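Local coordinates for protein predicted phosphatase, HAD family (Clostridium acetobutylicum, PDB 3MC1) that is a predicted phosphatase of the haloacid dehalogenase superfamily, binding a sodium ion in the cleft where such enzymes usually hold magnesium, at residues A[12-17]-A[165-170]. Residues are numbered along the deposited sequence; the frame is centred on the assembly and turned at random.
Sequences DGTLTD and IGDREY. With NA (sodium ion), chain C.
At the cation site of a HAD-type Rossmann-like domain, the backbone of Asp12 and the side chain of Asp167 meet through a sodium ion. Asp12 O binds the metal at 2.2 Å, Asp167 OD1 binds it at 2.3 Å, and Asp10 and two waters supply the other ligands. Asp12 O and Asp167 OD1 lie 3.3 Å apart without a hydrogen bond, brought together because both bind the same cation. Asp167 CG stands between its own backbone N and carbonyl carbon (chi1 61°), which turns the carboxylate toward the loop 12-17. Asp167 OD2 accepts a hydrogen bond from a metal-bound water, 2.7 Å from the water oxygen, and another from Phe189 N, so both carboxylate oxygens are engaged and the group's rotation is restrained. Gly13 CA packs 3.6 Å from Asp167 OD2, while the buried Gly13 O, which has no hydrogen-bonding partner, rests 3.4 Å from Asp167 CB. Thr14 splits its two branches: OG1 gives Asp167 OD1 a weak hydrogen bond of 3.5 Å, while CG2, anti to the backbone N, packs on Ile165 CG2 at 3.7 Å, the two side chains crossing at about a right angle. The Asp12 carboxylate leads away from Asp167: Asp12 OD2 forms a salt bridge with Lys111, and OD1 is hydrogen-bonded to Ser18 OG. Asp10, Asp12 and Thr14 fit the DxDx(T/V) signature, whose first aspartate is probably the nucleophile, as in HAD phosphatases. The site lies at the C-terminal ends of the adjacent parallel strands 6-9 and 162-166, with the loop 12-17 leading to helix 19-31 and Asp167 shortly preceding helix 169-176.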
loop_
_atom_site.group_PDB
_atom_site.type_symbol
_atom_site.label_atom_id
_atom_site.label_comp_id
_atom_site.label_asym_id
_atom_site.label_seq_id
_atom_site.Cartn_x
_atom_site.Cartn_y
_atom_site.Cartn_z
ATOM N N ASP A 12 -2.387 -0.532 -2.325
ATOM C CA ASP A 12 -3.772 -0.345 -1.899
ATOM C C ASP A 12 -3.986 1.053 -1.323
ATOM O O ASP A 12 -3.242 1.484 -0.454
ATOM C CB ASP A 12 -4.152 -1.382 -0.826
ATOM C CG ASP A 12 -4.039 -2.816 -1.321
ATOM O OD1 ASP A 12 -4.533 -3.112 -2.433
ATOM O OD2 ASP A 12 -3.459 -3.650 -0.593
ATOM N N GLY A 13 -5.010 1.751 -1.805
ATOM C CA GLY A 13 -5.299 3.082 -1.296
ATOM C C GLY A 13 -4.472 4.218 -1.882
ATOM O O GLY A 13 -4.684 5.386 -1.545
ATOM N N THR A 14 -3.520 3.886 -2.743
ATOM C CA THR A 14 -2.679 4.899 -3.367
ATOM C C THR A 14 -2.767 4.754 -4.877
ATOM O O THR A 14 -3.023 5.728 -5.595
ATOM C CB THR A 14 -1.209 4.759 -2.927
ATOM O OG1 THR A 14 -1.105 5.032 -1.526
ATOM C CG2 THR A 14 -0.335 5.743 -3.689
ATOM N N LEU A 15 -2.556 3.534 -5.365
ATOM C CA LEU A 15 -2.636 3.287 -6.797
ATOM C C LEU A 15 -3.982 2.669 -7.161
ATOM O O LEU A 15 -4.570 2.990 -8.200
ATOM C CB LEU A 15 -1.499 2.364 -7.240
ATOM C CG LEU A 15 -0.070 2.896 -7.095
ATOM C CD1 LEU A 15 0.927 1.814 -7.484
ATOM C CD2 LEU A 15 0.106 4.139 -7.973
ATOM N N THR A 16 -4.488 1.803 -6.289
ATOM C CA THR A 16 -5.754 1.121 -6.551
ATOM C C THR A 16 -6.767 1.242 -5.412
ATOM O O THR A 16 -6.403 1.234 -4.242
ATOM C CB THR A 16 -5.512 -0.396 -6.794
ATOM O OG1 THR A 16 -4.854 -0.958 -5.649
ATOM C CG2 THR A 16 -4.626 -0.608 -7.999
ATOM N N ASP A 17 -8.039 1.370 -5.781
ATOM C CA ASP A 17 -9.145 1.427 -4.823
ATOM C C ASP A 17 -9.522 -0.046 -4.698
ATOM O O ASP A 17 -10.370 -0.548 -5.443
ATOM C CB ASP A 17 -10.321 2.215 -5.406
ATOM C CG ASP A 17 -11.476 2.348 -4.434
ATOM O OD1 ASP A 17 -11.415 1.755 -3.329
ATOM O OD2 ASP A 17 -12.448 3.051 -4.780
ATOM N N ILE A 165 5.204 7.660 -1.234
ATOM C CA ILE A 165 3.822 8.109 -1.385
ATOM C C ILE A 165 2.898 7.044 -0.783
ATOM O O ILE A 165 2.973 5.869 -1.165
ATOM C CB ILE A 165 3.434 8.310 -2.881
ATOM C CG1 ILE A 165 4.127 9.548 -3.487
ATOM C CG2 ILE A 165 1.934 8.575 -2.979
ATOM C CD1 ILE A 165 5.583 9.649 -3.238
ATOM N N GLY A 166 2.033 7.454 0.147
ATOM C CA GLY A 166 1.119 6.517 0.786
ATOM C C GLY A 166 -0.124 7.220 1.314
ATOM O O GLY A 166 -0.166 8.454 1.344
ATOM N N ASP A 167 -1.124 6.445 1.743
ATOM C CA ASP A 167 -2.379 7.001 2.249
ATOM C C ASP A 167 -2.599 6.826 3.753
ATOM O O ASP A 167 -3.516 7.428 4.321
ATOM C CB ASP A 167 -3.569 6.380 1.488
ATOM C CG ASP A 167 -3.658 4.863 1.655
ATOM O OD1 ASP A 167 -2.632 4.166 1.447
ATOM O OD2 ASP A 167 -4.763 4.361 1.989
ATOM N N ARG A 168 -1.749 6.028 4.400
ATOM C CA ARG A 168 -1.898 5.760 5.829
ATOM C C ARG A 168 -0.693 6.197 6.667
ATOM O O ARG A 168 0.399 6.430 6.149
ATOM C CB ARG A 168 -2.142 4.260 6.051
ATOM C CG ARG A 168 -3.302 3.655 5.250
ATOM C CD ARG A 168 -4.648 4.210 5.683
ATOM N NE ARG A 168 -4.940 3.933 7.089
ATOM C CZ ARG A 168 -5.332 2.754 7.564
ATOM N NH1 ARG A 168 -5.491 1.719 6.747
ATOM N NH2 ARG A 168 -5.552 2.605 8.865
ATOM N N GLU A 169 -0.904 6.291 7.974
ATOM C CA GLU A 169 0.157 6.686 8.894
ATOM C C GLU A 169 1.311 5.690 8.821
ATOM O O GLU A 169 2.457 6.047 9.060
ATOM C CB GLU A 169 -0.381 6.729 10.322
ATOM C CG GLU A 169 -0.815 5.369 10.845
ATOM C CD GLU A 169 -1.265 5.423 12.292
ATOM O OE1 GLU A 169 -0.515 5.979 13.126
ATOM O OE2 GLU A 169 -2.363 4.905 12.593
ATOM N N TYR A 170 0.995 4.440 8.487
ATOM C CA TYR A 170 2.002 3.390 8.378
ATOM C C TYR A 170 3.023 3.731 7.298
ATOM O O TYR A 170 4.213 3.406 7.417
ATOM C CB TYR A 170 1.322 2.064 8.056
ATOM C CG TYR A 170 0.258 1.699 9.063
ATOM C CD1 TYR A 170 0.602 1.347 10.367
ATOM C CD2 TYR A 170 -1.097 1.752 8.729
ATOM C CE1 TYR A 170 -0.373 1.057 11.319
ATOM C CE2 TYR A 170 -2.087 1.465 9.676
ATOM C CZ TYR A 170 -1.716 1.119 10.970
ATOM O OH TYR A 170 -2.679 0.841 11.917
HETATM NA NA NA C . -2.106 1.941 1.430
HETATM O O HOH W 1 -4.326 1.713 2.240
HETATM O O HOH W 2 -1.012 1.837 3.348
#